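Local coordinates for protein 5-formaminoimidazole-4-carboxamide-1-(Beta)-D-ribofuranosyl 5'-monophosphate synthetase (Thermococcus kodakarensis, PDB 2PBZ) that probably catalyses an ATP-dependent, carbon-nitrogen bond-forming step of IMP biosynthesis, with magnesium or manganese as cofactor, at residues A72-I76 against E77-K81; I217-R220 against E221-P225; A255-G258 against S259-I263; S267-D270 against G271-A275; D276-Y279 against S280-W284. One frame throughout, in Å; residues are numbered along the deposited sequence.

Contact 1. Residues A72-I76 against E77-K81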
loop_
_atom_site.group_PDB
_atom_site.type_symbol
_atom_site.label_atom_id
_atom_site.label_comp_id
_atom_site.label_asym_id
_atom_site.label_seq_id
_atom_site.Cartn_x
_atom_site.Cartn_y
_atom_site.Cartn_z
ATOM N N ALA A 72 4.062 11.099 -26.219
ATOM C CA ALA A 72 4.922 10.060 -26.744
ATOM C C ALA A 72 4.233 9.364 -27.928
ATOM O O ALA A 72 4.893 8.747 -28.765
ATOM C CB ALA A 72 5.256 9.059 -25.631
ATOM N N TYR A 73 2.908 9.477 -27.993
ATOM C CA TYR A 73 2.117 8.869 -29.072
ATOM C C TYR A 73 1.728 9.931 -30.092
ATOM O O TYR A 73 1.441 9.628 -31.251
ATOM C CB TYR A 73 0.822 8.253 -28.534
ATOM C CG TYR A 73 0.929 6.843 -27.997
ATOM C CD1 TYR A 73 0.586 6.558 -26.684
ATOM C CD2 TYR A 73 1.319 5.783 -28.821
ATOM C CE1 TYR A 73 0.625 5.252 -26.192
ATOM C CE2 TYR A 73 1.363 4.459 -28.338
ATOM C CZ TYR A 73 1.012 4.204 -27.018
ATOM O OH TYR A 73 1.025 2.915 -26.521
ATOM N N LEU A 74 1.701 11.178 -29.644
ATOM C CA LEU A 74 1.329 12.289 -30.504
ATOM C C LEU A 74 2.176 13.492 -30.089
ATOM O O LEU A 74 2.357 13.755 -28.889
ATOM C CB LEU A 74 -0.153 12.622 -30.306
ATOM C CG LEU A 74 -1.085 11.453 -29.996
ATOM C CD1 LEU A 74 -2.343 11.970 -29.310
ATOM C CD2 LEU A 74 -1.406 10.681 -31.273
ATOM N N GLY A 75 2.697 14.233 -31.058
ATOM C CA GLY A 75 3.495 15.384 -30.681
ATOM C C GLY A 75 2.685 16.402 -29.895
ATOM O O GLY A 75 1.460 16.303 -29.796
ATOM N N ILE A 76 3.378 17.392 -29.340
ATOM C CA ILE A 76 2.731 18.461 -28.581
ATOM C C ILE A 76 1.953 19.375 -29.534
ATOM O O ILE A 76 0.891 19.915 -29.178
ATOM C CB ILE A 76 3.783 19.288 -27.833
ATOM C CG1 ILE A 76 4.741 18.339 -27.105
ATOM C CG2 ILE A 76 3.106 20.220 -26.854
ATOM C CD1 ILE A 76 5.823 19.040 -26.284
ATOM N N GLU A 77 2.498 19.541 -30.740
ATOM C CA GLU A 77 1.908 20.364 -31.795
ATOM C C GLU A 77 0.525 19.856 -32.179
ATOM O O GLU A 77 -0.476 20.594 -32.143
ATOM C CB GLU A 77 2.771 20.331 -33.069
ATOM C CG GLU A 77 4.160 20.949 -32.975
ATOM C CD GLU A 77 5.047 20.269 -31.954
ATOM O OE1 GLU A 77 5.047 19.011 -31.882
ATOM O OE2 GLU A 77 5.756 21.008 -31.235
ATOM N N ALA A 78 0.496 18.586 -32.574
ATOM C CA ALA A 78 -0.725 17.934 -33.001
ATOM C C ALA A 78 -1.845 18.080 -31.984
ATOM O O ALA A 78 -2.988 18.388 -32.338
ATOM C CB ALA A 78 -0.447 16.449 -33.283
ATOM N N ILE A 79 -1.502 17.891 -30.715
ATOM C CA ILE A 79 -2.476 17.969 -29.622
ATOM C C ILE A 79 -3.046 19.371 -29.418
ATOM O O ILE A 79 -4.267 19.541 -29.265
ATOM C CB ILE A 79 -1.849 17.479 -28.304
ATOM C CG1 ILE A 79 -1.481 15.990 -28.447
ATOM C CG2 ILE A 79 -2.806 17.686 -27.150
ATOM C CD1 ILE A 79 -0.496 15.509 -27.432
ATOM N N GLU A 80 -2.169 20.376 -29.401
ATOM C CA GLU A 80 -2.628 21.746 -29.215
ATOM C C GLU A 80 -3.491 22.212 -30.376
ATOM O O GLU A 80 -4.337 23.090 -30.200
ATOM C CB GLU A 80 -1.450 22.685 -29.020
ATOM C CG GLU A 80 -0.954 22.725 -27.575
ATOM C CD GLU A 80 0.433 23.341 -27.449
ATOM O OE1 GLU A 80 0.550 24.567 -27.631
ATOM O OE2 GLU A 80 1.406 22.597 -27.187
ATOM N N LYS A 81 -3.293 21.617 -31.549
ATOM C CA LYS A 81 -4.083 21.980 -32.718
ATOM C C LYS A 81 -5.087 20.875 -33.047
ATOM O O LYS A 81 -5.754 20.923 -34.090
ATOM C CB LYS A 81 -3.178 22.219 -33.929
ATOM C CG LYS A 81 -2.588 20.960 -34.500
ATOM C CD LYS A 81 -1.549 21.244 -35.566
ATOM C CE LYS A 81 -0.871 19.949 -36.009
ATOM N NZ LYS A 81 0.412 20.202 -36.736
#
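The N-terminal turn of the short helix 76-80 is built here, with G75 at its N-cap and I79 folding back over it. E80 N donates to I76 O at 3.1 Å with an N-H...O angle of 164°, an ordinary i to i+4 helical bond. One residue earlier, the bond from I79 N to G75 O is weak, at 3.5 Å. I79 lies over this start: CG1 is anti to the carbonyl carbon (chi1 -64°), which brings it to L74 CB at 4.1 Å, and the extended chi2 carries CD1 on to 3.2 Å from G75 O. Leucine and isoleucine suit this spot because both turn into the protein interior. G75 avoids crowding, since a beta carbon there would press on E77 OE1. The E77 chain bends at chi2 (61°), returning its carboxylate toward the helix start, a position in which a negative charge would probably interact well with the helix dipole. The I76 and E80 side chains run alongside each other on one flank of the helix, CG2 of I76 next to OE2 of E80. Around this turn, I79 packs on F70 of the preceding helix 70-73 and on F86, I76 rests on V71 of that helix, L74 touches the loop residue I57, and E80 O accepts a hydrogen bond from R90.

Contact 2. Residues I217-R220 against E221-P225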
loop_
_atom_site.group_PDB
_atom_site.type_symbol
_atom_site.label_atom_id
_atom_site.label_comp_id
_atom_site.label_asym_id
_atom_site.label_seq_id
_atom_site.Cartn_x
_atom_site.Cartn_y
_atom_site.Cartn_z
ATOM N N ILE A 217 0.764 5.825 -0.361
ATOM C CA ILE A 217 1.367 6.083 0.940
ATOM C C ILE A 217 0.622 7.149 1.735
ATOM O O ILE A 217 0.271 8.199 1.202
ATOM C CB ILE A 217 2.865 6.502 0.780
ATOM C CG1 ILE A 217 3.326 7.311 1.990
ATOM C CG2 ILE A 217 3.060 7.318 -0.476
ATOM C CD1 ILE A 217 4.762 7.774 1.889
ATOM N N ALA A 218 0.359 6.867 3.003
ATOM C CA ALA A 218 -0.315 7.830 3.863
ATOM C C ALA A 218 0.762 8.721 4.480
ATOM O O ALA A 218 1.467 8.330 5.411
ATOM C CB ALA A 218 -1.106 7.117 4.951
ATOM N N LEU A 219 0.885 9.923 3.937
ATOM C CA LEU A 219 1.870 10.888 4.394
ATOM C C LEU A 219 1.621 11.369 5.822
ATOM O O LEU A 219 0.469 11.458 6.268
ATOM C CB LEU A 219 1.868 12.086 3.450
ATOM C CG LEU A 219 3.089 12.993 3.550
ATOM C CD1 LEU A 219 4.276 12.300 2.908
ATOM C CD2 LEU A 219 2.808 14.311 2.870
ATOM N N ARG A 220 2.699 11.675 6.545
ATOM C CA ARG A 220 2.571 12.191 7.910
ATOM C C ARG A 220 1.732 13.462 7.757
ATOM O O ARG A 220 2.081 14.344 6.978
ATOM C CB ARG A 220 3.947 12.519 8.489
ATOM C CG ARG A 220 3.946 12.821 9.972
ATOM C CD ARG A 220 4.862 13.999 10.277
ATOM N NE ARG A 220 6.264 13.626 10.441
ATOM C CZ ARG A 220 6.791 13.256 11.601
ATOM N NH1 ARG A 220 6.024 13.221 12.685
ATOM N NH2 ARG A 220 8.074 12.921 11.681
ATOM N N GLU A 221 0.621 13.531 8.482
ATOM C CA GLU A 221 -0.303 14.658 8.412
ATOM C C GLU A 221 0.274 16.066 8.600
ATOM O O GLU A 221 -0.253 17.032 8.040
ATOM C CB GLU A 221 -1.452 14.452 9.409
ATOM C CG GLU A 221 -2.596 15.424 9.217
ATOM C CD GLU A 221 -3.733 15.191 10.184
ATOM O OE1 GLU A 221 -4.351 14.106 10.138
ATOM O OE2 GLU A 221 -4.014 16.100 10.993
ATOM N N SER A 222 1.345 16.193 9.373
ATOM C CA SER A 222 1.942 17.507 9.609
ATOM C C SER A 222 2.590 18.123 8.367
ATOM O O SER A 222 2.934 19.301 8.377
ATOM C CB SER A 222 2.992 17.424 10.727
ATOM O OG SER A 222 4.189 16.803 10.258
ATOM N N LEU A 223 2.754 17.334 7.310
ATOM C CA LEU A 223 3.390 17.794 6.072
ATOM C C LEU A 223 2.418 18.231 4.977
ATOM O O LEU A 223 2.796 18.944 4.050
ATOM C CB LEU A 223 4.254 16.679 5.489
ATOM C CG LEU A 223 5.339 16.043 6.349
ATOM C CD1 LEU A 223 5.808 14.773 5.682
ATOM C CD2 LEU A 223 6.485 17.016 6.555
ATOM N N LEU A 224 1.172 17.791 5.081
ATOM C CA LEU A 224 0.170 18.108 4.082
ATOM C C LEU A 224 -0.118 19.587 3.883
ATOM O O LEU A 224 -0.205 20.048 2.743
ATOM C CB LEU A 224 -1.134 17.377 4.398
ATOM C CG LEU A 224 -1.046 15.862 4.314
ATOM C CD1 LEU A 224 -2.401 15.267 4.628
ATOM C CD2 LEU A 224 -0.568 15.456 2.930
ATOM N N PRO A 225 -0.288 20.353 4.976
ATOM C CA PRO A 225 -0.570 21.787 4.848
ATOM C C PRO A 225 0.429 22.491 3.929
ATOM O O PRO A 225 0.070 23.278 3.063
ATOM C CB PRO A 225 -0.473 22.275 6.289
ATOM C CG PRO A 225 -0.980 21.107 7.060
ATOM C CD PRO A 225 -0.279 19.949 6.394
#
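L219 overlaps two leucines with one branch: its CD2 lies 3.6 Å from L224 CD2 and 3.8 Å from L223 CB. This is a strand-to-helix turn, in which the strand 218-219 ends and the chain coils into helix 224-241. Because CG of L219 sits anti to the backbone N (chi1 -164°), the side chain is carried forward under the incoming turn. There it crosses L223 at about a right angle, whereas L224 passes it antiparallel, the two CD2 methyls in contact. Branched aliphatic residues fit such a place, since each offers two methyl groups to partners lying at different angles.

The backbone closes the turn through L223 N, which donates to R220 O at 3.1 Å with an N-H...O angle of 164°. With E221 and S222 both at helical backbone angles, this bond makes a type I-like turn that leads straight into the helix.

The carboxylate of E221 is turned to a neighbouring subunit. Both its oxygens are taken by the second subunit, OE1 by the backbone N of L14 and OE2 by the hydroxyls of S13 and Y39. A218 and L219 also pair antiparallel with a strand of that subunit, which continues the sheet into the neighbouring chain. The aliphatic root of R220 stays with its own turn, where R220 CB lies 4.1 Å from L223 CD1, the same methyl that comes within 3.9 Å of L219 CG.

Contact 3. Residues A255-G258 against S259-I263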
loop_
_atom_site.group_PDB
_atom_site.type_symbol
_atom_site.label_atom_id
_atom_site.label_comp_id
_atom_site.label_asym_id
_atom_site.label_seq_id
_atom_site.Cartn_x
_atom_site.Cartn_y
_atom_site.Cartn_z
ATOM N N ALA A 255 11.417 15.572 -3.384
ATOM C CA ALA A 255 12.465 14.778 -2.782
ATOM C C ALA A 255 12.399 15.249 -1.338
ATOM O O ALA A 255 12.601 16.435 -1.068
ATOM C CB ALA A 255 13.808 15.128 -3.388
ATOM N N TYR A 256 12.082 14.356 -0.407
ATOM C CA TYR A 256 12.016 14.786 0.980
ATOM C C TYR A 256 13.346 14.534 1.696
ATOM O O TYR A 256 13.726 13.392 1.967
ATOM C CB TYR A 256 10.868 14.101 1.715
ATOM C CG TYR A 256 10.550 14.781 3.020
ATOM C CD1 TYR A 256 10.156 16.115 3.051
ATOM C CD2 TYR A 256 10.685 14.111 4.225
ATOM C CE1 TYR A 256 9.908 16.772 4.254
ATOM C CE2 TYR A 256 10.439 14.762 5.444
ATOM C CZ TYR A 256 10.050 16.100 5.448
ATOM O OH TYR A 256 9.815 16.756 6.638
ATOM N N ASP A 257 14.038 15.636 1.971
ATOM C CA ASP A 257 15.355 15.685 2.634
ATOM C C ASP A 257 15.003 15.771 4.096
ATOM O O ASP A 257 15.696 15.286 4.971
ATOM C CB ASP A 257 16.046 17.009 2.261
ATOM C CG ASP A 257 17.458 16.833 1.765
ATOM O OD1 ASP A 257 18.114 17.875 1.522
ATOM O OD2 ASP A 257 17.907 15.679 1.608
ATOM N N GLY A 258 13.880 16.438 4.302
ATOM C CA GLY A 258 13.354 16.726 5.613
ATOM C C GLY A 258 13.014 18.182 5.402
ATOM O O GLY A 258 12.728 18.908 6.350
ATOM N N SER A 259 13.055 18.605 4.131
ATOM C CA SER A 259 12.774 19.995 3.776
ATOM C C SER A 259 12.236 20.264 2.364
ATOM O O SER A 259 12.399 21.389 1.864
ATOM C CB SER A 259 14.028 20.848 3.947
ATOM O OG SER A 259 14.933 20.599 2.888
ATOM N N PHE A 260 11.640 19.261 1.714
ATOM C CA PHE A 260 11.048 19.435 0.368
ATOM C C PHE A 260 11.771 20.265 -0.699
ATOM O O PHE A 260 11.974 21.472 -0.552
ATOM C CB PHE A 260 9.621 20.007 0.475
ATOM C CG PHE A 260 8.587 18.995 0.884
ATOM C CD1 PHE A 260 7.572 19.334 1.777
ATOM C CD2 PHE A 260 8.637 17.691 0.389
ATOM C CE1 PHE A 260 6.630 18.389 2.174
ATOM C CE2 PHE A 260 7.693 16.733 0.780
ATOM C CZ PHE A 260 6.687 17.086 1.676
ATOM N N LYS A 261 12.107 19.596 -1.795
ATOM C CA LYS A 261 12.757 20.212 -2.945
ATOM C C LYS A 261 11.971 19.642 -4.125
ATOM O O LYS A 261 11.822 18.423 -4.235
ATOM C CB LYS A 261 14.211 19.754 -3.070
ATOM C CG LYS A 261 15.032 19.784 -1.784
ATOM C CD LYS A 261 15.567 21.167 -1.474
ATOM C CE LYS A 261 16.506 21.112 -0.287
ATOM N NZ LYS A 261 17.039 22.465 0.038
ATOM N N ALA A 262 11.456 20.498 -4.998
ATOM C CA ALA A 262 10.706 20.020 -6.157
ATOM C C ALA A 262 11.665 19.499 -7.231
ATOM O O ALA A 262 12.717 20.095 -7.486
ATOM C CB ALA A 262 9.834 21.136 -6.717
ATOM N N ILE A 263 11.305 18.376 -7.841
ATOM C CA ILE A 263 12.134 17.786 -8.879
ATOM C C ILE A 263 11.377 17.782 -10.197
ATOM O O ILE A 263 11.971 17.606 -11.255
ATOM C CB ILE A 263 12.537 16.327 -8.545
ATOM C CG1 ILE A 263 11.288 15.472 -8.327
ATOM C CG2 ILE A 263 13.435 16.303 -7.328
ATOM C CD1 ILE A 263 11.549 13.973 -8.409
#
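With CG anti to the backbone N in Y256 (chi1 -165°) and anti to the carbonyl carbon in F260 (chi1 -77°), the two rings swing to the same side of the loop and meet as a T-shaped, edge-to-face pair. Their centroids are 4.8 Å apart and the planes stand at 58°. Y256 presents its edge: CD1 lies over one face of F260, offset toward the rim, and is 3.4 Å from CE2 of F260. A face of the Y256 ring is in turn approached by CA of G258, also toward the rim.

The rings brace a beta-hairpin that joins strands 249-255 and 261-266, at one margin of the antiparallel sheet in an ATP-grasp-related domain. A255 and K261 form its antiparallel hydrogen-bonded pair. A255 N donates to K261 O at 3.0 Å, and K261 N answers to A255 O at 3.3 Å. Glycine suits position 258, because at the backbone angles of G258 a beta carbon would be pressed against the carbonyl oxygen of D257.

F260 also meets the ring of F254 and packs on L171 and on L227 of helix 224-241. Cut back to an alanine, F260 would probably leave the Y256 edge without its ring face and open a gap against L171 and L227. D257 and K261 carry opposite charges, but OD1 of D257 and NZ of K261 stay 4.9 Å apart, so any attraction is at long range. On the side of the hairpin where A255 CB lies 4.1 Å from I263 CG2, the I263 side chain touches the bound ATP.

Contact 4. Residues S267-D270 against G271-A275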
loop_
_atom_site.group_PDB
_atom_site.type_symbol
_atom_site.label_atom_id
_atom_site.label_comp_id
_atom_site.label_asym_id
_atom_site.label_seq_id
_atom_site.Cartn_x
_atom_site.Cartn_y
_atom_site.Cartn_z
ATOM N N SER A 267 1.687 17.548 -15.694
ATOM C CA SER A 267 0.704 18.486 -16.202
ATOM C C SER A 267 -0.588 17.781 -16.564
ATOM O O SER A 267 -1.434 18.349 -17.235
ATOM C CB SER A 267 1.266 19.255 -17.405
ATOM O OG SER A 267 1.745 18.387 -18.420
ATOM N N ARG A 268 -0.732 16.544 -16.093
ATOM C CA ARG A 268 -1.923 15.720 -16.333
ATOM C C ARG A 268 -1.980 14.605 -15.297
ATOM O O ARG A 268 -1.137 14.560 -14.411
ATOM C CB ARG A 268 -1.888 15.138 -17.749
ATOM C CG ARG A 268 -0.504 14.749 -18.232
ATOM C CD ARG A 268 0.027 13.564 -17.482
ATOM N NE ARG A 268 1.425 13.327 -17.790
ATOM C CZ ARG A 268 2.142 12.379 -17.211
ATOM N NH1 ARG A 268 1.581 11.591 -16.302
ATOM N NH2 ARG A 268 3.417 12.216 -17.540
ATOM N N ILE A 269 -2.968 13.720 -15.393
ATOM C CA ILE A 269 -3.083 12.620 -14.438
ATOM C C ILE A 269 -1.749 11.893 -14.386
ATOM O O ILE A 269 -1.290 11.314 -15.358
ATOM C CB ILE A 269 -4.230 11.667 -14.811
ATOM C CG1 ILE A 269 -4.359 10.583 -13.748
ATOM C CG2 ILE A 269 -4.010 11.077 -16.194
ATOM C CD1 ILE A 269 -5.627 9.806 -13.866
ATOM N N ASP A 270 -1.136 11.944 -13.215
ATOM C CA ASP A 270 0.186 11.400 -12.970
ATOM C C ASP A 270 0.519 9.919 -13.171
ATOM O O ASP A 270 1.581 9.593 -13.730
ATOM C CB ASP A 270 0.628 11.846 -11.580
ATOM C CG ASP A 270 1.910 11.214 -11.160
ATOM O OD1 ASP A 270 1.859 10.056 -10.689
ATOM O OD2 ASP A 270 2.963 11.867 -11.317
ATOM N N GLY A 271 -0.343 9.017 -12.727
ATOM C CA GLY A 271 -0.021 7.611 -12.897
ATOM C C GLY A 271 0.122 6.959 -11.534
ATOM O O GLY A 271 -0.261 5.800 -11.335
ATOM N N GLY A 272 0.693 7.712 -10.592
ATOM C CA GLY A 272 0.828 7.228 -9.235
ATOM C C GLY A 272 -0.570 7.297 -8.654
ATOM O O GLY A 272 -0.808 6.935 -7.503
ATOM N N SER A 273 -1.501 7.793 -9.470
ATOM C CA SER A 273 -2.898 7.887 -9.059
ATOM C C SER A 273 -3.632 6.558 -9.273
ATOM O O SER A 273 -4.799 6.428 -8.910
ATOM C CB SER A 273 -3.617 9.033 -9.793
ATOM O OG SER A 273 -3.383 8.999 -11.188
ATOM N N ASN A 274 -2.942 5.581 -9.865
ATOM C CA ASN A 274 -3.523 4.257 -10.071
ATOM C C ASN A 274 -3.517 3.530 -8.717
ATOM O O ASN A 274 -4.245 2.554 -8.521
ATOM C CB ASN A 274 -2.710 3.421 -11.081
ATOM C CG ASN A 274 -2.884 3.880 -12.520
ATOM O OD1 ASN A 274 -3.984 4.170 -12.960
ATOM N ND2 ASN A 274 -1.793 3.912 -13.265
ATOM N N ALA A 275 -2.687 4.001 -7.792
ATOM C CA ALA A 275 -2.614 3.390 -6.475
ATOM C C ALA A 275 -3.896 3.735 -5.724
ATOM O O ALA A 275 -4.576 4.698 -6.080
ATOM C CB ALA A 275 -1.380 3.895 -5.710
#
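D270 OD1 accepts the backbone N-H of G272 at 2.6 Å, with an N-H...O angle of 159°. The donor arrives on the anti side of the carboxylate, 15° out of its plane, and it can do so because CG of D270 is anti to the backbone N (chi1 173°), which turns the acid forward along the chain. Nearby, CG1 of I269 packs 3.2 Å from S273 OG, an oxygen that also takes a weak bond of 3.4 Å from G271 N. Glycines suit both places: a beta carbon on G271 would collide with D270 O, and one on G272 would crowd D270 OD1.

Further out, N274 N donates to G271 O at 3.1 Å and curls the chain onward. R268 reaches back with NH1 to I269 O at 3.0 Å, the acceptor lying in the guanidinium plane, while R268 NE is engaged by a salt bridge to E96. The D270 carboxylate is itself fixed from outside: OD1 forms a salt bridge with R192 and OD2 a hydrogen bond with H253, so its rotation is probably well defined. An aspartate oxygen bonded to the N-H two residues on is an Asx turn, here buried in the ATP-grasp-related part of the chain, the D270 side chain about 7 Å from the bound ATP.

Contact 5. Residues D276-Y279 against S280-W284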
loop_
_atom_site.group_PDB
_atom_site.type_symbol
_atom_site.label_atom_id
_atom_site.label_comp_id
_atom_site.label_asym_id
_atom_site.label_seq_id
_atom_site.Cartn_x
_atom_site.Cartn_y
_atom_site.Cartn_z
ATOM N N ASP A 276 -4.210 2.950 -4.690
ATOM C CA ASP A 276 -5.420 3.127 -3.891
ATOM C C ASP A 276 -5.306 4.202 -2.791
ATOM O O ASP A 276 -4.941 3.909 -1.646
ATOM C CB ASP A 276 -5.818 1.759 -3.303
ATOM C CG ASP A 276 -7.083 1.807 -2.458
ATOM O OD1 ASP A 276 -8.058 2.461 -2.860
ATOM O OD2 ASP A 276 -7.100 1.163 -1.389
ATOM N N HIS A 277 -5.631 5.443 -3.152
ATOM C CA HIS A 277 -5.577 6.568 -2.221
ATOM C C HIS A 277 -6.961 6.830 -1.641
ATOM O O HIS A 277 -7.961 6.523 -2.286
ATOM C CB HIS A 277 -5.140 7.858 -2.931
ATOM C CG HIS A 277 -3.903 7.715 -3.761
ATOM N ND1 HIS A 277 -2.664 7.433 -3.223
ATOM C CD2 HIS A 277 -3.719 7.810 -5.099
ATOM C CE1 HIS A 277 -1.772 7.360 -4.193
ATOM N NE2 HIS A 277 -2.385 7.584 -5.342
ATOM N N TRP A 278 -7.021 7.365 -0.418
ATOM C CA TRP A 278 -8.307 7.743 0.163
ATOM C C TRP A 278 -8.263 9.278 0.056
ATOM O O TRP A 278 -8.226 9.781 -1.068
ATOM C CB TRP A 278 -8.492 7.218 1.607
ATOM C CG TRP A 278 -7.434 7.561 2.608
ATOM C CD1 TRP A 278 -6.181 7.037 2.686
ATOM C CD2 TRP A 278 -7.544 8.502 3.686
ATOM N NE1 TRP A 278 -5.501 7.587 3.745
ATOM C CE2 TRP A 278 -6.311 8.492 4.377
ATOM C CE3 TRP A 278 -8.562 9.359 4.133
ATOM C CZ2 TRP A 278 -6.067 9.305 5.496
ATOM C CZ3 TRP A 278 -8.318 10.170 5.248
ATOM C CH2 TRP A 278 -7.080 10.135 5.914
ATOM N N TYR A 279 -8.238 10.041 1.142
ATOM C CA TYR A 279 -8.165 11.510 0.981
ATOM C C TYR A 279 -9.393 12.123 0.300
ATOM O O TYR A 279 -10.021 13.015 0.853
ATOM C CB TYR A 279 -6.916 11.913 0.186
ATOM C CG TYR A 279 -5.642 11.876 0.984
ATOM C CD1 TYR A 279 -5.558 11.156 2.173
ATOM C CD2 TYR A 279 -4.499 12.513 0.524
ATOM C CE1 TYR A 279 -4.364 11.067 2.879
ATOM C CE2 TYR A 279 -3.303 12.429 1.224
ATOM C CZ TYR A 279 -3.237 11.704 2.398
ATOM O OH TYR A 279 -2.049 11.591 3.070
ATOM N N SER A 280 -9.723 11.675 -0.909
ATOM C CA SER A 280 -10.894 12.179 -1.595
ATOM C C SER A 280 -12.108 12.084 -0.663
ATOM O O SER A 280 -13.094 12.821 -0.807
ATOM C CB SER A 280 -11.129 11.364 -2.851
ATOM O OG SER A 280 -10.805 10.011 -2.614
ATOM N N GLU A 281 -12.029 11.161 0.292
ATOM C CA GLU A 281 -13.091 10.954 1.276
ATOM C C GLU A 281 -13.225 12.185 2.175
ATOM O O GLU A 281 -14.191 12.325 2.916
ATOM C CB GLU A 281 -12.780 9.714 2.120
ATOM C CG GLU A 281 -12.794 8.440 1.308
ATOM C CD GLU A 281 -12.329 7.213 2.076
ATOM O OE1 GLU A 281 -12.193 6.156 1.437
ATOM O OE2 GLU A 281 -12.105 7.289 3.302
ATOM N N LEU A 282 -12.243 13.071 2.109
ATOM C CA LEU A 282 -12.266 14.287 2.900
ATOM C C LEU A 282 -13.182 15.307 2.222
ATOM O O LEU A 282 -13.790 16.148 2.885
ATOM C CB LEU A 282 -10.847 14.845 3.032
ATOM C CG LEU A 282 -9.821 13.895 3.662
ATOM C CD1 LEU A 282 -8.413 14.401 3.420
ATOM C CD2 LEU A 282 -10.111 13.745 5.133
ATOM N N TYR A 283 -13.292 15.226 0.898
ATOM C CA TYR A 283 -14.143 16.147 0.161
ATOM C C TYR A 283 -15.443 15.463 -0.177
ATOM O O TYR A 283 -16.466 16.122 -0.384
ATOM C CB TYR A 283 -13.466 16.595 -1.123
ATOM C CG TYR A 283 -12.076 17.108 -0.902
ATOM C CD1 TYR A 283 -10.996 16.237 -0.891
ATOM C CD2 TYR A 283 -11.839 18.459 -0.660
ATOM C CE1 TYR A 283 -9.706 16.696 -0.645
ATOM C CE2 TYR A 283 -10.559 18.926 -0.406
ATOM C CZ TYR A 283 -9.493 18.036 -0.399
ATOM O OH TYR A 283 -8.222 18.473 -0.148
ATOM N N TRP A 284 -15.397 14.136 -0.245
ATOM C CA TRP A 284 -16.571 13.335 -0.558
ATOM C C TRP A 284 -16.832 12.268 0.479
ATOM O O TRP A 284 -15.954 11.908 1.247
ATOM C CB TRP A 284 -16.411 12.705 -1.928
ATOM C CG TRP A 284 -16.861 13.647 -2.974
ATOM C CD1 TRP A 284 -18.157 13.945 -3.316
ATOM C CD2 TRP A 284 -16.034 14.491 -3.777
ATOM N NE1 TRP A 284 -18.185 14.926 -4.284
ATOM C CE2 TRP A 284 -16.896 15.278 -4.587
ATOM C CE3 TRP A 284 -14.651 14.664 -3.891
ATOM C CZ2 TRP A 284 -16.416 16.212 -5.490
ATOM C CZ3 TRP A 284 -14.178 15.585 -4.779
ATOM C CH2 TRP A 284 -15.058 16.354 -5.573
#
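W278 stands at about a right angle to E281, with W278 CB 3.9 Å from E281 OE1 and the indole and carboxylate planes 52° apart. Its CG lies between the backbone N and the carbonyl carbon, which turns the indole so that CZ3 reaches CD2 of L282 at 4.0 Å. The Y279 ring comes in over the indole, its CD1 above the centre of one face. L282 thus meets both aromatic residues, since its other methyl, CD1, lies 4.3 Å from Y279 CB. Trimming L282 to an alanine is likely to strip the indole of its CD2 neighbour and open a gap beside Y279, and toward I44 of the second subunit.

The turn itself is held by backbone bonds. L282 N donates to Y279 O at 2.6 Å, and S280 O receives both Y283 N and W284 N. A glutamate suits position 281, because its OE1 forms a salt bridge with R287. S280 N approaches W278 O at 2.4 Å, a hydrogen bond modelled so short that its length is doubtful. With Y279 at phi 64° and psi -57°, this i to i+2 bond is characteristic of a classic gamma turn, here delivering the chain into the short helix 280-283.

Contact 1 stands apart in the N-terminal, Rossmann-related region, its centre about 36 Å from that of contact 2 and about 20 Å from that of contact 4. The other four share the ATP-grasp-related region. Contacts 2 and 3 touch through L223 CD2 and Y256 OH, 3.3 Å apart, while Y279 OH of contact 5 packs 3.5 Å from L219 N of contact 2. Contact 4 joins contact 5 by a probable hydrogen bond, H277 NE2 to G272 O, 2.8 Å. Closest to ATP is contact 3, the side chain of pocket residue I263 about 4 Å away, against about 12 Å for the I76 side chain of contact 1. Contacts 2, 3 and 5 reach the second subunit.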